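Local coordinates for protein PvdO (Pseudomonas aeruginosa, PDB 5HHA) that probably takes part in maturing the siderophore chromophore in the periplasm, with a calcium-binding fold of the formylglycine-generating enzyme family, at residues Phe33-Asp38 with Thr145-Arg150; Gly48-Gly53 with Gly160-Ser165; Tyr118-Gly121 with Ala126-Val129; Gly201-Asn206 with Val210-Gly215. All coordinates share one frame; numbering follows the deposited sequence.

Contact 1: residues Phe33-Asp38 with Thr145-Arg150; sequences FKDCKD and TGKRYR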
loop_
_atom_site.group_PDB
_atom_site.type_symbol
_atom_site.label_atom_id
_atom_site.label_comp_id
_atom_site.label_asym_id
_atom_site.label_seq_id
_atom_site.Cartn_x
_atom_site.Cartn_y
_atom_site.Cartn_z
ATOM N N PHE A 33 9.303 11.725 9.539
ATOM C CA PHE A 33 8.920 13.124 9.680
ATOM C C PHE A 33 7.478 13.333 9.267
ATOM O O PHE A 33 6.894 12.500 8.562
ATOM C CB PHE A 33 9.816 14.013 8.823
ATOM C CG PHE A 33 9.684 13.775 7.332
ATOM C CD1 PHE A 33 10.416 12.787 6.683
ATOM C CD2 PHE A 33 8.815 14.546 6.570
ATOM C CE1 PHE A 33 10.296 12.586 5.301
ATOM C CE2 PHE A 33 8.685 14.343 5.200
ATOM C CZ PHE A 33 9.438 13.357 4.569
ATOM N N LYS A 34 6.890 14.450 9.690
ATOM C CA LYS A 34 5.556 14.845 9.247
ATOM C C LYS A 34 5.634 16.295 8.802
ATOM O O LYS A 34 6.288 17.107 9.461
ATOM C CB LYS A 34 4.545 14.759 10.401
ATOM C CG LYS A 34 4.222 13.368 10.885
ATOM C CD LYS A 34 3.445 13.430 12.212
ATOM C CE LYS A 34 2.137 14.176 12.097
ATOM N NZ LYS A 34 1.433 14.188 13.440
ATOM N N ASP A 35 4.944 16.647 7.730
ATOM C CA ASP A 35 4.909 18.034 7.286
ATOM C C ASP A 35 3.836 18.868 7.973
ATOM O O ASP A 35 3.825 20.093 7.829
ATOM C CB ASP A 35 4.733 18.115 5.772
ATOM C CG ASP A 35 5.945 17.651 5.020
ATOM O OD1 ASP A 35 7.070 17.926 5.484
ATOM O OD2 ASP A 35 5.801 17.015 3.955
ATOM N N CYS A 36 2.952 18.231 8.728
ATOM C CA CYS A 36 1.926 18.964 9.452
ATOM C C CYS A 36 1.279 18.012 10.441
ATOM O O CYS A 36 1.488 16.794 10.371
ATOM C CB CYS A 36 0.900 19.563 8.486
ATOM S SG CYS A 36 -0.429 18.437 7.959
ATOM N N LYS A 37 0.490 18.532 11.379
ATOM C CA LYS A 37 -0.007 17.700 12.473
ATOM C C LYS A 37 -0.934 16.587 11.968
ATOM O O LYS A 37 -0.926 15.486 12.503
ATOM C CB LYS A 37 -0.716 18.556 13.535
ATOM C CG LYS A 37 0.229 19.503 14.280
ATOM C CD LYS A 37 -0.496 20.339 15.329
ATOM C CE LYS A 37 0.468 21.232 16.109
ATOM N NZ LYS A 37 1.066 22.321 15.268
ATOM N N ASP A 38 -1.726 16.922 10.959
ATOM C CA ASP A 38 -2.735 16.049 10.357
ATOM C C ASP A 38 -2.171 15.228 9.222
ATOM O O ASP A 38 -2.886 14.425 8.632
ATOM C CB ASP A 38 -3.860 16.916 9.757
ATOM C CG ASP A 38 -4.891 17.333 10.776
ATOM O OD1 ASP A 38 -5.184 16.544 11.702
ATOM O OD2 ASP A 38 -5.427 18.449 10.630
ATOM N N THR A 145 1.045 21.768 2.066
ATOM C CA THR A 145 2.416 21.701 2.574
ATOM C C THR A 145 3.483 22.367 1.682
ATOM O O THR A 145 4.610 22.623 2.136
ATOM C CB THR A 145 2.865 20.229 2.766
ATOM O OG1 THR A 145 2.892 19.587 1.493
ATOM C CG2 THR A 145 1.932 19.474 3.704
ATOM N N GLY A 146 3.160 22.605 0.420
ATOM C CA GLY A 146 4.130 23.102 -0.535
ATOM C C GLY A 146 5.144 22.055 -0.934
ATOM O O GLY A 146 6.188 22.378 -1.498
ATOM N N LYS A 147 4.832 20.794 -0.637
ATOM C CA LYS A 147 5.690 19.681 -1.013
ATOM C C LYS A 147 5.012 18.879 -2.109
ATOM O O LYS A 147 3.841 19.089 -2.429
ATOM C CB LYS A 147 5.994 18.802 0.202
ATOM C CG LYS A 147 6.443 19.579 1.436
ATOM C CD LYS A 147 7.764 20.298 1.166
ATOM C CE LYS A 147 8.278 21.032 2.390
ATOM N NZ LYS A 147 9.616 21.622 2.114
ATOM N N ARG A 148 5.754 17.961 -2.711
ATOM C CA ARG A 148 5.246 17.176 -3.830
ATOM C C ARG A 148 4.820 15.780 -3.378
ATOM O O ARG A 148 5.635 14.869 -3.316
ATOM C CB ARG A 148 6.299 17.101 -4.944
ATOM C CG ARG A 148 6.775 18.488 -5.385
ATOM C CD ARG A 148 7.611 18.465 -6.659
ATOM N NE ARG A 148 8.758 17.566 -6.572
ATOM C CZ ARG A 148 10.000 17.933 -6.267
ATOM N NH1 ARG A 148 10.286 19.204 -6.008
ATOM N NH2 ARG A 148 10.963 17.020 -6.225
ATOM N N TYR A 149 3.537 15.641 -3.046
ATOM C CA TYR A 149 2.953 14.349 -2.694
ATOM C C TYR A 149 2.289 13.723 -3.912
ATOM O O TYR A 149 1.815 14.398 -4.816
ATOM C CB TYR A 149 1.929 14.491 -1.563
ATOM C CG TYR A 149 2.544 14.634 -0.201
ATOM C CD1 TYR A 149 2.893 15.894 0.306
ATOM C CD2 TYR A 149 2.783 13.529 0.607
ATOM C CE1 TYR A 149 3.469 16.024 1.545
ATOM C CE2 TYR A 149 3.355 13.658 1.862
ATOM C CZ TYR A 149 3.691 14.909 2.330
ATOM O OH TYR A 149 4.259 14.988 3.569
ATOM N N ARG A 150 2.248 12.390 -3.940
ATOM C CA ARG A 150 1.734 11.656 -5.078
ATOM C C ARG A 150 1.462 10.207 -4.670
ATOM O O ARG A 150 1.861 9.789 -3.602
ATOM C CB ARG A 150 2.746 11.681 -6.230
ATOM C CG ARG A 150 4.078 11.130 -5.834
ATOM C CD ARG A 150 4.969 10.902 -7.046
ATOM N NE ARG A 150 6.343 10.588 -6.666
ATOM C CZ ARG A 150 6.778 9.388 -6.297
ATOM N NH1 ARG A 150 5.964 8.343 -6.287
ATOM N NH2 ARG A 150 8.050 9.212 -5.984
HETATM O O HOH W 1 3.605 14.525 6.230
HETATM O O HOH W 2 4.926 21.644 5.264
#
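Asp35 and Tyr149 meet where the loop after strand 32-33 comes against the ST turn that closes helix 131-145 and the short strand 149-150 after it, within the mixed-sheet fold of a sulfatase-modifying-factor-like protein. Tyr149 OH donates to Asp35 OD2 over 2.6 Å and reaches that oxygen from above the carboxylate plane, 37° out of it. The carboxylate sits at the edge of the phenol ring, close to the ring plane, but is itself turned almost perpendicular to it (82°). Both side chains leave their backbones with CG anti to the carbonyl carbon, and they come at each other from opposite directions. Arg284 of strand 278-285 makes a salt bridge to the same OD2, so this oxygen serves two donors and probably stays ionised.

Apolar groups close in around the pair. Thr145 CG2 rests on Asp35 CB at 3.7 Å, while Thr145 OG1 is engaged inside its own turn, accepting from Lys147 N at 3.1 Å and bonded to Leu141 O. With CG beside its backbone N (chi1 -48°), Lys147 sets CG 3.7 Å from Asp35 OD2; the chain bends beyond CG, and Lys147 NZ stays 5.6 Å from Asp35 OD1, too far for a salt bridge. A water ties off the arrangement, accepting from Asp35 N at 2.9 Å and donating to Tyr149 OH at 2.8 Å.

Contact 2: residues Gly48-Gly53 with Gly160-Ser165; sequences GSFTMG and GARAGS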
loop_
_atom_site.group_PDB
_atom_site.type_symbol
_atom_site.label_atom_id
_atom_site.label_comp_id
_atom_site.label_asym_id
_atom_site.label_seq_id
_atom_site.Cartn_x
_atom_site.Cartn_y
_atom_site.Cartn_z
ATOM N N GLY A 48 18.846 3.202 -4.373
ATOM C CA GLY A 48 19.407 1.880 -4.581
ATOM C C GLY A 48 18.607 1.112 -5.597
ATOM O O GLY A 48 17.617 1.612 -6.117
ATOM N N SER A 49 19.043 -0.110 -5.873
ATOM C CA SER A 49 18.349 -1.010 -6.777
ATOM C C SER A 49 17.841 -2.205 -6.014
ATOM O O SER A 49 18.329 -2.548 -4.937
ATOM C CB SER A 49 19.288 -1.529 -7.865
ATOM O OG SER A 49 19.759 -0.487 -8.660
ATOM N N PHE A 50 16.847 -2.852 -6.591
ATOM C CA PHE A 50 16.373 -4.116 -6.043
ATOM C C PHE A 50 15.835 -4.994 -7.149
ATOM O O PHE A 50 15.542 -4.523 -8.221
ATOM C CB PHE A 50 15.293 -3.912 -4.954
ATOM C CG PHE A 50 13.888 -3.699 -5.496
ATOM C CD1 PHE A 50 13.543 -2.578 -6.248
ATOM C CD2 PHE A 50 12.892 -4.645 -5.233
ATOM C CE1 PHE A 50 12.254 -2.415 -6.720
ATOM C CE2 PHE A 50 11.609 -4.479 -5.717
ATOM C CZ PHE A 50 11.290 -3.354 -6.442
ATOM N N THR A 51 15.681 -6.278 -6.867
ATOM C CA THR A 51 15.081 -7.183 -7.815
ATOM C C THR A 51 13.580 -7.282 -7.543
ATOM O O THR A 51 13.154 -7.639 -6.433
ATOM C CB THR A 51 15.722 -8.586 -7.704
ATOM O OG1 THR A 51 17.133 -8.483 -7.932
ATOM C CG2 THR A 51 15.098 -9.565 -8.689
ATOM N N MET A 52 12.801 -6.968 -8.559
ATOM C CA MET A 52 11.350 -6.970 -8.477
ATOM C C MET A 52 10.792 -8.204 -9.149
ATOM O O MET A 52 11.286 -8.632 -10.213
ATOM C CB MET A 52 10.818 -5.714 -9.168
ATOM C CG MET A 52 9.328 -5.489 -8.979
ATOM S SD MET A 52 8.823 -3.961 -9.801
ATOM C CE MET A 52 7.098 -3.864 -9.334
ATOM N N GLY A 53 9.761 -8.778 -8.537
ATOM C CA GLY A 53 9.137 -9.991 -9.019
ATOM C C GLY A 53 9.413 -11.135 -8.075
ATOM O O GLY A 53 9.930 -10.937 -6.958
ATOM N N GLY A 160 9.558 -0.936 -0.965
ATOM C CA GLY A 160 9.272 -0.575 0.411
ATOM C C GLY A 160 8.782 -1.732 1.247
ATOM O O GLY A 160 9.049 -1.795 2.453
ATOM N N ALA A 161 8.067 -2.668 0.627
ATOM C CA ALA A 161 7.625 -3.872 1.303
ATOM C C ALA A 161 8.807 -4.776 1.616
ATOM O O ALA A 161 8.879 -5.345 2.701
ATOM C CB ALA A 161 6.602 -4.626 0.456
ATOM N N ARG A 162 9.710 -4.945 0.655
ATOM C CA ARG A 162 10.798 -5.897 0.823
ATOM C C ARG A 162 11.868 -5.420 1.792
ATOM O O ARG A 162 12.441 -6.222 2.545
ATOM C CB ARG A 162 11.472 -6.189 -0.501
ATOM C CG ARG A 162 10.617 -6.990 -1.460
ATOM C CD ARG A 162 11.395 -7.326 -2.747
ATOM N NE ARG A 162 10.622 -8.215 -3.615
ATOM C CZ ARG A 162 10.433 -9.504 -3.361
ATOM N NH1 ARG A 162 11.017 -10.081 -2.339
ATOM N NH2 ARG A 162 9.642 -10.216 -4.136
ATOM N N ALA A 163 12.187 -4.124 1.751
ATOM C CA ALA A 163 13.234 -3.568 2.620
ATOM C C ALA A 163 14.525 -4.392 2.549
ATOM O O ALA A 163 15.167 -4.663 3.576
ATOM C CB ALA A 163 12.739 -3.446 4.051
ATOM N N GLY A 164 14.904 -4.792 1.339
ATOM C CA GLY A 164 16.145 -5.519 1.120
ATOM C C GLY A 164 15.989 -7.027 1.055
ATOM O O GLY A 164 16.942 -7.728 0.670
ATOM N N SER A 165 14.816 -7.558 1.326
ATOM C CA SER A 165 14.629 -9.005 1.394
ATOM C C SER A 165 14.256 -9.580 0.038
ATOM O O SER A 165 13.578 -8.938 -0.754
ATOM C CB SER A 165 13.584 -9.354 2.443
ATOM O OG SER A 165 12.317 -8.853 2.064
HETATM O O HOH W 3 14.371 -8.198 -3.967
#
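Arg162, the last helical residue and the first of a type I' turn, spans the gap to Phe50 of strand 42-52 and Gly53 just beyond its end. Its chain runs extended from CG to NE and crosses the Phe50 side chain at about a right angle. Arg162 CD lies near the plane of the aromatic ring, at its edge, 4.0 Å from Phe50 CD2; the ring and the guanidinium are turned 38° apart.

The close-fitting part is the guanidinium end. Arg162 NH2 comes within 2.9 Å of Gly53 O, which stands obliquely to the guanidinium plane. Glu158, one helical turn back, makes a salt bridge to Arg162 NE and also accepts from Gly53 N, so one carboxylate orients both partners. Arg162 NH1 donates in the guanidinium plane to Ser165 O at 3.2 Å, and Arg162 O accepts in return from Ser165 N at 3.0 Å, which fastens the turn to its own arginine.

Towards exposed Thr51 the fit is slacker: a water donates to Thr51 O at 2.8 Å and only weakly to Ser165 O at 3.4 Å.

The contact thus joins the C-terminal end of helix 154-162 to the C-terminal end of strand 42-52, where Phe50 also packs on Val71 of strand 69-73 and meets the ring of Tyr159 in the helix.

Contact 3: residues Tyr118-Gly121 with Ala126-Val129; sequences YQQG and AVCV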
loop_
_atom_site.group_PDB
_atom_site.type_symbol
_atom_site.label_atom_id
_atom_site.label_comp_id
_atom_site.label_asym_id
_atom_site.label_seq_id
_atom_site.Cartn_x
_atom_site.Cartn_y
_atom_site.Cartn_z
ATOM N N TYR A 118 -17.716 -2.091 9.006
ATOM C CA TYR A 118 -17.090 -2.535 10.236
ATOM C C TYR A 118 -16.628 -1.361 11.067
ATOM O O TYR A 118 -16.448 -0.251 10.588
ATOM C CB TYR A 118 -15.943 -3.523 9.949
ATOM C CG TYR A 118 -14.851 -2.996 9.017
ATOM C CD1 TYR A 118 -13.962 -2.030 9.434
ATOM C CD2 TYR A 118 -14.698 -3.511 7.741
ATOM C CE1 TYR A 118 -12.965 -1.553 8.604
ATOM C CE2 TYR A 118 -13.673 -3.048 6.899
ATOM C CZ TYR A 118 -12.824 -2.077 7.340
ATOM O OH TYR A 118 -11.823 -1.555 6.521
ATOM N N GLN A 119 -16.435 -1.615 12.358
ATOM C CA GLN A 119 -15.956 -0.576 13.239
ATOM C C GLN A 119 -14.576 -0.100 12.791
ATOM O O GLN A 119 -13.669 -0.903 12.578
ATOM C CB GLN A 119 -15.901 -1.098 14.677
ATOM C CG GLN A 119 -17.291 -1.382 15.254
ATOM C CD GLN A 119 -17.282 -2.045 16.611
ATOM O OE1 GLN A 119 -18.098 -2.941 16.887
ATOM N NE2 GLN A 119 -16.435 -1.599 17.453
ATOM N N GLN A 120 -14.417 1.209 12.713
ATOM C CA GLN A 120 -13.220 1.823 12.142
ATOM C C GLN A 120 -12.840 3.061 12.938
ATOM O O GLN A 120 -13.400 4.159 12.737
ATOM C CB GLN A 120 -13.446 2.221 10.677
ATOM C CG GLN A 120 -12.209 2.809 9.999
ATOM C CD GLN A 120 -12.563 3.621 8.770
ATOM O OE1 GLN A 120 -13.550 4.373 8.771
ATOM N NE2 GLN A 120 -11.760 3.496 7.714
ATOM N N GLY A 121 -11.883 2.906 13.832
ATOM C CA GLY A 121 -11.354 4.028 14.572
ATOM C C GLY A 121 -10.389 4.860 13.738
ATOM O O GLY A 121 -10.040 4.503 12.603
ATOM N N ALA A 126 -7.593 4.299 6.200
ATOM C CA ALA A 126 -8.617 4.835 5.313
ATOM C C ALA A 126 -8.930 3.806 4.233
ATOM O O ALA A 126 -8.021 3.163 3.664
ATOM C CB ALA A 126 -8.132 6.107 4.666
ATOM N N VAL A 127 -10.200 3.646 3.922
ATOM C CA VAL A 127 -10.651 2.756 2.865
ATOM C C VAL A 127 -11.819 3.443 2.134
ATOM O O VAL A 127 -12.133 4.615 2.405
ATOM C CB VAL A 127 -11.082 1.389 3.447
ATOM C CG1 VAL A 127 -9.877 0.639 4.009
ATOM C CG2 VAL A 127 -12.191 1.540 4.511
ATOM N N CYS A 128 -12.453 2.728 1.209
ATOM C CA CYS A 128 -13.661 3.223 0.553
ATOM C C CYS A 128 -13.371 4.463 -0.257
ATOM O O CYS A 128 -14.241 5.338 -0.408
ATOM C CB CYS A 128 -14.788 3.425 1.579
ATOM S SG CYS A 128 -15.400 1.878 2.246
ATOM N N VAL A 129 -12.160 4.489 -0.819
ATOM C CA VAL A 129 -11.672 5.521 -1.726
ATOM C C VAL A 129 -11.292 4.901 -3.075
ATOM O O VAL A 129 -10.758 3.778 -3.140
ATOM C CB VAL A 129 -10.436 6.242 -1.147
ATOM C CG1 VAL A 129 -10.833 7.197 -0.024
ATOM C CG2 VAL A 129 -9.357 5.247 -0.683
HETATM O O HOH W 4 -12.050 5.509 5.536
#
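The nearest CA atoms across the contact, those of Gln120 and Ala126, are 8.8 Å apart, so the two irregular loop segments stand well apart and meet through side chains. Val127 is the target of both long side chains from the other segment. Tyr118 comes at it head-on from the opposite direction, its OH 3.7 Å from Val127 CG2 and 3.9 Å from Val127 CG1, so that the hydroxyl end faces both methyls. Gln120 instead runs antiparallel beside the valine side chain: with CG anti to the backbone N (chi1 -177°) and the chain extended beyond it, its amide is carried across the gap until NE2 lies 3.8 Å from Val127 CG2 and 4.2 Å from Ala126 CA.

The polar ends are bound by other groups. Tyr118 OH is hydrogen-bonded to Asp276 O, and the phenol ring also meets Phe196 and, edge-to-face, Trp254. Gln120 OE1 accepts from Lys115, which fixes the amide's orientation and leaves NE2 pointing to acceptors. NE2 donates to Pro125 O and to a water at 3.0 Å; the same water accepts from Val127 N at 3.1 Å. The next residue, Cys128, is anchored by its disulfide to Cys111.

Chemically, then, the two segments are joined by polar tips resting on the Val127 methyls and by one bridging water that takes an N-H from each side, while Tyr118 OH is held by Asp276 of another loop and Gln120 OE1 by Lys115 of the same loop.

Contact 4: residues Gly201-Asn206 with Val210-Gly215; sequences GSFPPN and VYDMHG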
loop_
_atom_site.group_PDB
_atom_site.type_symbol
_atom_site.label_atom_id
_atom_site.label_comp_id
_atom_site.label_asym_id
_atom_site.label_seq_id
_atom_site.Cartn_x
_atom_site.Cartn_y
_atom_site.Cartn_z
ATOM N N GLY A 201 0.313 0.089 12.313
ATOM C CA GLY A 201 1.462 -0.124 13.173
ATOM C C GLY A 201 1.228 -1.086 14.328
ATOM O O GLY A 201 1.916 -0.978 15.356
ATOM N N SER A 202 0.286 -2.016 14.215
ATOM C CA SER A 202 -0.004 -2.969 15.281
ATOM C C SER A 202 0.953 -4.162 15.265
ATOM O O SER A 202 0.854 -5.038 16.147
ATOM C CB SER A 202 -1.442 -3.460 15.203
ATOM O OG SER A 202 -2.343 -2.394 15.466
ATOM N N PHE A 203 1.868 -4.193 14.299
ATOM C CA PHE A 203 2.847 -5.279 14.163
ATOM C C PHE A 203 4.204 -4.619 13.919
ATOM O O PHE A 203 4.274 -3.420 13.631
ATOM C CB PHE A 203 2.466 -6.206 12.986
ATOM C CG PHE A 203 1.065 -6.726 13.081
ATOM C CD1 PHE A 203 0.006 -6.034 12.534
ATOM C CD2 PHE A 203 0.781 -7.882 13.791
ATOM C CE1 PHE A 203 -1.307 -6.495 12.697
ATOM C CE2 PHE A 203 -0.497 -8.338 13.931
ATOM C CZ PHE A 203 -1.550 -7.644 13.396
ATOM N N PRO A 204 5.302 -5.377 13.992
ATOM C CA PRO A 204 6.612 -4.743 13.857
ATOM C C PRO A 204 6.867 -4.203 12.471
ATOM O O PRO A 204 6.273 -4.696 11.485
ATOM C CB PRO A 204 7.589 -5.891 14.150
ATOM C CG PRO A 204 6.813 -6.814 15.050
ATOM C CD PRO A 204 5.410 -6.756 14.504
ATOM N N PRO A 205 7.738 -3.208 12.360
ATOM C CA PRO A 205 8.081 -2.665 11.055
ATOM C C PRO A 205 9.122 -3.528 10.371
ATOM O O PRO A 205 9.758 -4.375 11.029
ATOM C CB PRO A 205 8.661 -1.300 11.400
ATOM C CG PRO A 205 9.328 -1.531 12.712
ATOM C CD PRO A 205 8.452 -2.514 13.453
ATOM N N ASN A 206 9.308 -3.325 9.075
ATOM C CA ASN A 206 10.423 -3.947 8.388
ATOM C C ASN A 206 11.680 -3.084 8.527
ATOM O O ASN A 206 11.683 -2.079 9.252
ATOM C CB ASN A 206 10.066 -4.270 6.932
ATOM C CG ASN A 206 9.880 -3.037 6.068
ATOM O OD1 ASN A 206 10.303 -1.927 6.393
ATOM N ND2 ASN A 206 9.257 -3.248 4.909
ATOM N N VAL A 210 9.016 0.602 7.710
ATOM C CA VAL A 210 7.673 0.652 7.124
ATOM C C VAL A 210 6.796 -0.412 7.780
ATOM O O VAL A 210 7.251 -1.528 8.042
ATOM C CB VAL A 210 7.752 0.397 5.622
ATOM C CG1 VAL A 210 6.376 0.554 4.996
ATOM C CG2 VAL A 210 8.703 1.368 4.967
ATOM N N TYR A 211 5.521 -0.090 8.022
ATOM C CA TYR A 211 4.567 -0.978 8.692
ATOM C C TYR A 211 3.443 -1.401 7.745
ATOM O O TYR A 211 3.068 -0.661 6.826
ATOM C CB TYR A 211 3.895 -0.256 9.859
ATOM C CG TYR A 211 4.824 0.113 10.992
ATOM C CD1 TYR A 211 5.594 1.274 10.951
ATOM C CD2 TYR A 211 4.880 -0.680 12.126
ATOM C CE1 TYR A 211 6.422 1.612 11.992
ATOM C CE2 TYR A 211 5.698 -0.326 13.197
ATOM C CZ TYR A 211 6.448 0.813 13.100
ATOM O OH TYR A 211 7.289 1.164 14.164
ATOM N N ASP A 212 2.903 -2.584 8.000
ATOM C CA ASP A 212 1.693 -3.104 7.348
ATOM C C ASP A 212 1.845 -3.352 5.850
ATOM O O ASP A 212 0.836 -3.384 5.143
ATOM C CB ASP A 212 0.471 -2.223 7.640
ATOM C CG ASP A 212 0.079 -2.231 9.103
ATOM O OD1 ASP A 212 -0.093 -3.331 9.683
ATOM O OD2 ASP A 212 -0.053 -1.132 9.703
ATOM N N MET A 213 3.061 -3.568 5.369
ATOM C CA MET A 213 3.225 -3.858 3.957
ATOM C C MET A 213 2.718 -5.252 3.578
ATOM O O MET A 213 2.598 -5.559 2.393
ATOM C CB MET A 213 4.682 -3.689 3.545
ATOM C CG MET A 213 5.077 -2.235 3.298
ATOM S SD MET A 213 4.426 -1.668 1.711
ATOM C CE MET A 213 5.274 -0.128 1.500
ATOM N N HIS A 214 2.424 -6.104 4.552
ATOM C CA HIS A 214 2.031 -7.492 4.289
ATOM C C HIS A 214 0.658 -7.854 4.777
ATOM O O HIS A 214 0.298 -9.023 4.827
ATOM C CB HIS A 214 3.126 -8.438 4.769
ATOM C CG HIS A 214 4.448 -8.073 4.176
ATOM N ND1 HIS A 214 4.975 -8.587 3.006
ATOM C CD2 HIS A 214 5.295 -7.117 4.577
ATOM C CE1 HIS A 214 6.107 -7.955 2.729
ATOM N NE2 HIS A 214 6.327 -7.072 3.689
ATOM N N GLY A 215 -0.151 -6.851 5.100
ATOM C CA GLY A 215 -1.536 -7.114 5.448
ATOM C C GLY A 215 -2.324 -5.829 5.646
ATOM O O GLY A 215 -1.928 -4.735 5.204
HETATM O O HOH W 5 -1.730 -2.952 11.898
HETATM O O HOH W 6 1.918 -2.889 11.664
HETATM O O HOH W 7 3.919 -4.343 10.154
#
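A loop-on-loop contact, closed by hydrogen bonds at both ends, joins Gly201 to Asp212 and Asn206 to Val210 in the long irregular region between helix 154-162 and strand 218-221. Asn206 N donates to Val210 O at 2.9 Å, nearly straight (165°), and Val210 N answers to Asn206 OD1 at 3.1 Å from above the amide's carbonyl plane. At the other end Gly201 N meets Asp212 OD2 on its syn side at 2.9 Å. Asp212 OD1 accepts from two waters, one held by Ser202 N and one by Phe203 N, so its carboxylate binds the backbone of residues 201-203, directly and through water.

Between these bonds lies Tyr211. Pro205 CB sits over the centre of one ring face, a CH-pi contact 3.6 Å from the centroid, while Phe203 O lies in the ring plane at the edge, 3.2 Å from Tyr211 CD2. Chi1 of -66° turns the Tyr211 ring so that this face lies against the proline.

Asn206 ND2 binds Gly160 O of helix 154-162; Val210 packs on strands 42-52 and 77-80, and Asp212 and Met213 touch Arg281 of strand 278-285, so the contact bridges helix and sheet.

Contacts 2 and 4 are the pair that touch: Ala163 CB packs on Asn206 CG at 3.5 Å and Ala161 CA on Met213 CG at 3.6 Å, so the end of helix 154-162 abuts the loops of contact 4. Contacts 1 and 2 both reach the same sheet, but their centres are about 25 Å apart, and they interleave along the chain. Contact 3 falls within the chain spanned by both and lies across the chain's centre from contact 2, centres about 29 Å apart. Contact 4 is closer to the calcium ion than contact 3: the Phe203 side chain is about 7 Å from it, against about 11 Å for that of Tyr118.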